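Local atomic coordinates of GCN5-related N-acetyltransferase (PDB entry 4MY0), a protein that binds acetyl-CoA and probably transfers its acetyl group to amines, perhaps of aminoglycosides, as a member of the GCN5-related N-acetyltransferase family. Residues Ala181-Ser193 with Ala380-Phe392. Sequence-based numbering, arbitrary orientation.
Sequences ASRASGLLVWPES and AFGGAAPYMLDYF
Leu187 and Tyr387 meet where the C-terminal tail, following helix 371-380, runs along 185-190 of the GNAT region, a tail course like that of Eis-type acetyltransferases. The touching parts head roughly the same way, yet a single direct backbone hydrogen bond joins them: Tyr387 N to Ser185 O, 3.1 Å. The same carbonyl receives a CA-H...O contact from Pro386. At Gly186, the positive phi and the nearby Tyr387 carbonyl both argue for glycine, since a CB there would strike that oxygen.

Followed outward, Leu187 starts with CB near Tyr387 O; CG then sits 4.1 Å above one face of the Tyr387 ring, offset toward its rim. Of the two methyls, CD1 lies 3.7 Å from Tyr387 CZ, while CD2 touches both Tyr387 CE1 and Leu389 CG. The Tyr387 ring reaches this leucine because chi1 of 71° places CG between backbone N and carbonyl carbon, although its CB points away. Replacing Tyr387 with an alanine would probably strip Leu187 of its aromatic cover and open a gap over both methyls.

Leu188, by contrast, directs its CB toward the tail: its CG lies 3.8 Å from CG of Met388, modelled as selenomethionine, and its CD1 is 3.9 Å from Phe392 CD1. Phe71 of strand 61-75 packs edge-to-face on the Phe392 ring; the Phe392 side chain lies about 10 Å from the bound coenzyme, and OXT hydrogen-bonds a Tris molecule probably carried over from crystallisation. One water bridges the segments by accepting from Leu188 N and Leu389 N and donating to Asp390 OD2. That oxygen also lies in the Trp190 ring plane, accepting a weak but straight bond from NE1 (3.2 Å, 173°), with the carboxylate turned 88° to the indole.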
ATOM      1  N   ALA C 181     -10.387  43.275  -4.325  1.00 39.62           N
ATOM      2  CA  ALA C 181      -9.670  43.788  -3.157  1.00 39.85           C
ATOM      3  C   ALA C 181      -8.266  43.191  -3.066  1.00 40.38           C
ATOM      4  O   ALA C 181      -7.315  43.883  -2.715  1.00 45.43           O
ATOM      5  CB  ALA C 181     -10.448  43.490  -1.881  1.00 35.56           C
ATOM      6  N   SER C 182      -8.142  41.902  -3.366  1.00 37.38           N
ATOM      7  CA  SER C 182      -6.838  41.246  -3.301  1.00 40.66           C
ATOM      8  C   SER C 182      -6.042  41.315  -4.622  1.00 40.93           C
ATOM      9  O   SER C 182      -4.899  40.867  -4.677  1.00 41.11           O
ATOM     10  CB  SER C 182      -6.995  39.792  -2.863  1.00 38.39           C
ATOM     11  OG  SER C 182      -7.542  39.011  -3.911  1.00 36.43           O
ATOM     12  N   ARG C 183      -6.636  41.889  -5.669  1.00 39.20           N
ATOM     13  CA  ARG C 183      -6.013  41.914  -7.000  1.00 36.24           C
ATOM     14  C   ARG C 183      -5.640  40.512  -7.460  1.00 33.08           C
ATOM     15  O   ARG C 183      -4.536  40.279  -7.958  1.00 27.61           O
ATOM     16  CB  ARG C 183      -4.784  42.824  -7.022  1.00 32.87           C
ATOM     17  CG  ARG C 183      -5.131  44.295  -6.981  1.00 42.94           C
ATOM     18  CD  ARG C 183      -3.958  45.094  -6.479  1.00 47.50           C
ATOM     19  NE  ARG C 183      -4.203  45.600  -5.134  1.00 55.46           N
ATOM     20  CZ  ARG C 183      -3.578  45.178  -4.041  1.00 56.79           C
ATOM     21  NH1 ARG C 183      -2.645  44.238  -4.120  1.00 54.61           N
ATOM     22  NH2 ARG C 183      -3.884  45.709  -2.862  1.00 59.50           N
ATOM     23  N   ALA C 184      -6.568  39.580  -7.279  1.00 33.32           N
ATOM     24  CA  ALA C 184      -6.306  38.176  -7.551  1.00 31.66           C
ATOM     25  C   ALA C 184      -6.061  37.919  -9.037  1.00 30.01           C
ATOM     26  O   ALA C 184      -6.557  38.651  -9.902  1.00 28.82           O
ATOM     27  CB  ALA C 184      -7.461  37.328  -7.052  1.00 31.99           C
ATOM     28  N   SER C 185      -5.311  36.859  -9.325  1.00 26.43           N
ATOM     29  CA  SER C 185      -5.018  36.480 -10.702  1.00 24.80           C
ATOM     30  C   SER C 185      -5.196  34.983 -10.872  1.00 24.98           C
ATOM     31  O   SER C 185      -4.933  34.206  -9.942  1.00 24.78           O
ATOM     32  CB  SER C 185      -3.574  36.858 -11.060  1.00 24.89           C
ATOM     33  OG  SER C 185      -3.423  38.260 -11.207  1.00 31.03           O
ATOM     34  N   GLY C 186      -5.626  34.575 -12.060  1.00 23.24           N
ATOM     35  CA  GLY C 186      -5.652  33.163 -12.400  1.00 19.45           C
ATOM     36  C   GLY C 186      -7.042  32.562 -12.325  1.00 23.98           C
ATOM     37  O   GLY C 186      -7.389  31.702 -13.134  1.00 24.92           O
ATOM     38  N   LEU C 187      -7.844  33.020 -11.368  1.00 26.37           N
ATOM     39  CA  LEU C 187      -9.148  32.403 -11.100  1.00 23.99           C
ATOM     40  C   LEU C 187     -10.151  32.475 -12.262  1.00 26.55           C
ATOM     41  O   LEU C 187     -10.227  33.485 -12.969  1.00 26.79           O
ATOM     42  CB  LEU C 187      -9.743  33.021  -9.836  1.00 22.53           C
ATOM     43  CG  LEU C 187      -8.904  32.633  -8.623  1.00 28.79           C
ATOM     44  CD1 LEU C 187      -8.409  33.836  -7.852  1.00 27.64           C
ATOM     45  CD2 LEU C 187      -9.694  31.695  -7.730  1.00 31.15           C
ATOM     46  N   LEU C 188     -10.923  31.401 -12.447  1.00 26.38           N
ATOM     47  CA  LEU C 188     -11.961  31.372 -13.477  1.00 28.00           C
ATOM     48  C   LEU C 188     -13.200  32.166 -13.060  1.00 28.35           C
ATOM     49  O   LEU C 188     -13.568  32.187 -11.882  1.00 27.01           O
ATOM     50  CB  LEU C 188     -12.395  29.938 -13.780  1.00 28.70           C
ATOM     51  CG  LEU C 188     -11.401  28.932 -14.350  1.00 32.46           C
ATOM     52  CD1 LEU C 188     -12.090  27.609 -14.635  1.00 28.54           C
ATOM     53  CD2 LEU C 188     -10.795  29.488 -15.601  1.00 32.84           C
ATOM     54  N   VAL C 189     -13.839  32.805 -14.036  1.00 29.23           N
ATOM     55  CA  VAL C 189     -15.181  33.355 -13.865  1.00 32.75           C
ATOM     56  C   VAL C 189     -16.134  32.493 -14.695  1.00 31.89           C
ATOM     57  O   VAL C 189     -15.975  32.391 -15.914  1.00 28.20           O
ATOM     58  CB  VAL C 189     -15.277  34.790 -14.394  1.00 35.14           C
ATOM     59  CG1 VAL C 189     -16.706  35.305 -14.260  1.00 36.85           C
ATOM     60  CG2 VAL C 189     -14.301  35.695 -13.674  1.00 34.35           C
ATOM     61  N   TRP C 190     -17.105  31.863 -14.042  1.00 30.75           N
ATOM     62  CA  TRP C 190     -18.085  31.044 -14.740  1.00 32.94           C
ATOM     63  C   TRP C 190     -19.347  31.851 -14.996  1.00 35.50           C
ATOM     64  O   TRP C 190     -19.663  32.767 -14.238  1.00 37.60           O
ATOM     65  CB  TRP C 190     -18.464  29.822 -13.892  1.00 34.00           C
ATOM     66  CG  TRP C 190     -17.378  28.809 -13.712  1.00 32.95           C
ATOM     67  CD1 TRP C 190     -16.394  28.809 -12.760  1.00 32.22           C
ATOM     68  CD2 TRP C 190     -17.179  27.624 -14.493  1.00 35.36           C
ATOM     69  NE1 TRP C 190     -15.589  27.700 -12.917  1.00 31.70           N
ATOM     70  CE2 TRP C 190     -16.056  26.957 -13.973  1.00 31.71           C
ATOM     71  CE3 TRP C 190     -17.844  27.065 -15.588  1.00 36.97           C
ATOM     72  CZ2 TRP C 190     -15.582  25.760 -14.515  1.00 34.05           C
ATOM     73  CZ3 TRP C 190     -17.374  25.880 -16.120  1.00 33.46           C
ATOM     74  CH2 TRP C 190     -16.260  25.243 -15.592  1.00 31.18           C
ATOM     75  N   PRO C 191     -20.091  31.501 -16.057  1.00 38.73           N
ATOM     76  CA  PRO C 191     -21.428  32.087 -16.249  1.00 42.54           C
ATOM     77  C   PRO C 191     -22.311  31.863 -15.016  1.00 43.40           C
ATOM     78  O   PRO C 191     -22.155  30.837 -14.345  1.00 41.85           O
ATOM     79  CB  PRO C 191     -21.991  31.291 -17.426  1.00 42.25           C
ATOM     80  CG  PRO C 191     -20.773  30.761 -18.159  1.00 41.78           C
ATOM     81  CD  PRO C 191     -19.746  30.508 -17.094  1.00 37.11           C
ATOM     82  N   GLU C 192     -23.211  32.800 -14.722  1.00 44.18           N
ATOM     83  CA  GLU C 192     -24.131  32.665 -13.589  1.00 47.06           C
ATOM     84  C   GLU C 192     -24.954  31.379 -13.683  1.00 47.84           C
ATOM     85  O   GLU C 192     -25.244  30.741 -12.664  1.00 50.36           O
ATOM     86  CB  GLU C 192     -25.071  33.874 -13.500  1.00 50.67           C
ATOM     87  CG  GLU C 192     -26.178  33.733 -12.453  1.00 54.99           C
ATOM     88  CD  GLU C 192     -26.955  35.023 -12.237  1.00 61.43           C
ATOM     89  OE1 GLU C 192     -28.178  34.950 -11.979  1.00 61.15           O
ATOM     90  OE2 GLU C 192     -26.341  36.108 -12.316  1.00 65.26           O
ATOM     91  N   SER C 193     -25.317  31.008 -14.910  1.00 45.04           N
ATOM     92  CA  SER C 193     -26.094  29.794 -15.169  1.00 45.99           C
ATOM     93  C   SER C 193     -25.344  28.544 -14.705  1.00 44.76           C
ATOM     94  O   SER C 193     -25.925  27.656 -14.065  1.00 44.59           O
ATOM     95  CB  SER C 193     -26.413  29.671 -16.666  1.00 48.44           C
ATOM     96  OG  SER C 193     -25.276  29.238 -17.403  1.00 46.48           O
ATOM     97  N   ALA C 380       5.734  45.602 -12.479  1.00 39.87           N
ATOM     98  CA  ALA C 380       4.502  45.804 -13.248  1.00 40.54           C
ATOM     99  C   ALA C 380       3.588  44.574 -13.224  1.00 40.22           C
ATOM    100  O   ALA C 380       2.410  44.664 -12.866  1.00 42.51           O
ATOM    101  CB  ALA C 380       4.842  46.167 -14.689  1.00 38.13           C
ATOM    102  N   PHE C 381       4.135  43.426 -13.611  1.00 35.78           N
ATOM    103  CA  PHE C 381       3.349  42.199 -13.674  1.00 34.47           C
ATOM    104  C   PHE C 381       3.337  41.461 -12.340  1.00 34.76           C
ATOM    105  O   PHE C 381       2.780  40.371 -12.225  1.00 34.05           O
ATOM    106  CB  PHE C 381       3.867  41.289 -14.791  1.00 28.69           C
ATOM    107  CG  PHE C 381       3.615  41.827 -16.181  1.00 28.87           C
ATOM    108  CD1 PHE C 381       2.414  41.571 -16.829  1.00 24.82           C
ATOM    109  CD2 PHE C 381       4.576  42.595 -16.833  1.00 31.00           C
ATOM    110  CE1 PHE C 381       2.179  42.064 -18.116  1.00 24.41           C
ATOM    111  CE2 PHE C 381       4.350  43.088 -18.117  1.00 32.11           C
ATOM    112  CZ  PHE C 381       3.148  42.821 -18.759  1.00 27.18           C
ATOM    113  N   GLY C 382       3.952  42.064 -11.330  1.00 38.46           N
ATOM    114  CA  GLY C 382       3.989  41.463 -10.010  1.00 42.56           C
ATOM    115  C   GLY C 382       2.639  41.439  -9.318  1.00 47.86           C
ATOM    116  O   GLY C 382       1.669  42.022  -9.802  1.00 53.44           O
ATOM    117  N   GLY C 383       2.578  40.765  -8.174  1.00 46.74           N
ATOM    118  CA  GLY C 383       1.348  40.688  -7.410  1.00 46.60           C
ATOM    119  C   GLY C 383       1.171  39.275  -6.911  1.00 44.73           C
ATOM    120  O   GLY C 383       2.123  38.495  -6.913  1.00 39.59           O
ATOM    121  N   ALA C 384      -0.042  38.935  -6.489  1.00 45.78           N
ATOM    122  CA  ALA C 384      -0.310  37.591  -5.979  1.00 44.08           C
ATOM    123  C   ALA C 384      -0.082  36.526  -7.058  1.00 38.07           C
ATOM    124  O   ALA C 384      -0.333  36.758  -8.246  1.00 35.67           O
ATOM    125  CB  ALA C 384      -1.719  37.503  -5.421  1.00 43.75           C
ATOM    126  N   ALA C 385       0.400  35.363  -6.638  1.00 34.02           N
ATOM    127  CA  ALA C 385       0.693  34.272  -7.563  1.00 30.74           C
ATOM    128  C   ALA C 385      -0.607  33.743  -8.177  1.00 27.86           C
ATOM    129  O   ALA C 385      -1.567  33.453  -7.450  1.00 28.05           O
ATOM    130  CB  ALA C 385       1.441  33.158  -6.829  1.00 30.69           C
ATOM    131  N   PRO C 386      -0.645  33.609  -9.518  1.00 29.15           N
ATOM    132  CA  PRO C 386      -1.899  33.182 -10.151  1.00 25.06           C
ATOM    133  C   PRO C 386      -2.225  31.751  -9.788  1.00 25.55           C
ATOM    134  O   PRO C 386      -1.334  30.895  -9.746  1.00 26.70           O
ATOM    135  CB  PRO C 386      -1.608  33.297 -11.658  1.00 24.39           C
ATOM    136  CG  PRO C 386      -0.114  33.298 -11.770  1.00 29.39           C
ATOM    137  CD  PRO C 386       0.420  33.882 -10.502  1.00 30.19           C
ATOM    138  N   TYR C 387      -3.497  31.498  -9.511  1.00 23.51           N
ATOM    139  CA  TYR C 387      -3.939  30.144  -9.223  1.00 23.07           C
ATOM    140  C   TYR C 387      -5.389  30.029  -9.629  1.00 25.38           C
ATOM    141  O   TYR C 387      -6.049  31.028  -9.939  1.00 25.05           O
ATOM    142  CB  TYR C 387      -3.797  29.819  -7.733  1.00 23.27           C
ATOM    143  CG  TYR C 387      -4.794  30.550  -6.857  1.00 30.27           C
ATOM    144  CD1 TYR C 387      -5.945  29.910  -6.388  1.00 33.84           C
ATOM    145  CD2 TYR C 387      -4.592  31.880  -6.501  1.00 33.61           C
ATOM    146  CE1 TYR C 387      -6.867  30.582  -5.582  1.00 36.22           C
ATOM    147  CE2 TYR C 387      -5.511  32.560  -5.697  1.00 38.29           C
ATOM    148  CZ  TYR C 387      -6.643  31.899  -5.241  1.00 37.89           C
ATOM    149  OH  TYR C 387      -7.550  32.560  -4.449  1.00 41.62           O
HETATM  150  N   MSE C 388      -5.882  28.802  -9.587  1.00 17.73           N
HETATM  151  CA  MSE C 388      -7.219  28.482 -10.028  1.00 20.52           C
HETATM  152  C   MSE C 388      -7.743  27.455  -9.036  1.00 23.38           C
HETATM  153  O   MSE C 388      -6.956  26.669  -8.491  1.00 22.53           O
HETATM  154  CB  MSE C 388      -7.134  27.834 -11.416  1.00 23.00           C
HETATM  155  CG  MSE C 388      -8.300  28.081 -12.304  1.00 34.19           C
HETATM  156 SE   MSE C 388      -7.928  27.208 -14.000  0.68 30.77          SE
HETATM  157  CE  MSE C 388      -6.984  28.639 -14.870  1.00 22.14           C
ATOM    158  N   LEU C 389      -9.051  27.441  -8.803  1.00 23.96           N
ATOM    159  CA  LEU C 389      -9.650  26.420  -7.945  1.00 27.42           C
ATOM    160  C   LEU C 389     -10.127  25.230  -8.762  1.00 26.45           C
ATOM    161  O   LEU C 389     -10.215  24.107  -8.251  1.00 29.51           O
ATOM    162  CB  LEU C 389     -10.820  27.004  -7.150  1.00 24.66           C
ATOM    163  CG  LEU C 389     -10.413  28.242  -6.367  1.00 24.34           C
ATOM    164  CD1 LEU C 389     -11.650  28.961  -5.817  1.00 28.08           C
ATOM    165  CD2 LEU C 389      -9.416  27.883  -5.248  1.00 19.60           C
ATOM    166  N   ASP C 390     -10.427  25.469 -10.035  1.00 26.70           N
ATOM    167  CA  ASP C 390     -11.075  24.451 -10.852  1.00 30.81           C
ATOM    168  C   ASP C 390     -10.110  23.783 -11.820  1.00 28.40           C
ATOM    169  O   ASP C 390      -9.103  24.370 -12.215  1.00 28.36           O
ATOM    170  CB  ASP C 390     -12.228  25.066 -11.660  1.00 43.02           C
ATOM    171  CG  ASP C 390     -13.170  25.897 -10.806  1.00 52.46           C
ATOM    172  OD1 ASP C 390     -13.968  25.304 -10.049  1.00 57.75           O
ATOM    173  OD2 ASP C 390     -13.116  27.144 -10.898  1.00 56.52           O
ATOM    174  N   TYR C 391     -10.443  22.556 -12.207  1.00 26.94           N
ATOM    175  CA  TYR C 391      -9.803  21.887 -13.327  1.00 25.83           C
ATOM    176  C   TYR C 391     -10.824  21.841 -14.455  1.00 25.87           C
ATOM    177  O   TYR C 391     -12.027  21.764 -14.186  1.00 27.31           O
ATOM    178  CB  TYR C 391      -9.422  20.460 -12.926  1.00 25.62           C
ATOM    179  CG  TYR C 391      -8.906  19.637 -14.076  1.00 24.43           C
ATOM    180  CD1 TYR C 391      -7.569  19.678 -14.429  1.00 25.14           C
ATOM    181  CD2 TYR C 391      -9.763  18.835 -14.827  1.00 27.77           C
ATOM    182  CE1 TYR C 391      -7.085  18.927 -15.497  1.00 27.97           C
ATOM    183  CE2 TYR C 391      -9.294  18.088 -15.890  1.00 26.92           C
ATOM    184  CZ  TYR C 391      -7.951  18.141 -16.223  1.00 29.54           C
ATOM    185  OH  TYR C 391      -7.469  17.400 -17.294  1.00 31.44           O
ATOM    186  N   PHE C 392     -10.366  21.895 -15.708  1.00 26.57           N
ATOM    187  CA  PHE C 392     -11.265  21.683 -16.855  1.00 27.32           C
ATOM    188  C   PHE C 392     -10.506  21.039 -18.003  1.00 27.56           C
ATOM    189  O   PHE C 392      -9.270  21.109 -18.028  1.00 28.15           O
ATOM    190  CB  PHE C 392     -11.921  22.993 -17.320  1.00 24.27           C
ATOM    191  CG  PHE C 392     -10.931  24.044 -17.788  1.00 20.66           C
ATOM    192  CD1 PHE C 392     -10.326  24.894 -16.874  1.00 22.68           C
ATOM    193  CD2 PHE C 392     -10.603  24.165 -19.136  1.00 22.21           C
ATOM    194  CE1 PHE C 392      -9.407  25.866 -17.289  1.00 22.17           C
ATOM    195  CE2 PHE C 392      -9.684  25.136 -19.571  1.00 21.95           C
ATOM    196  CZ  PHE C 392      -9.090  25.985 -18.644  1.00 20.78           C
ATOM    197  OXT PHE C 392     -11.107  20.445 -18.913  1.00 25.40           O
TER
HETATM  198  O   HOH W   1      -4.034  35.501  -7.117  1.00 29.17           O
HETATM  199  O   HOH W   2     -10.965  28.911 -10.420  1.00 17.75           O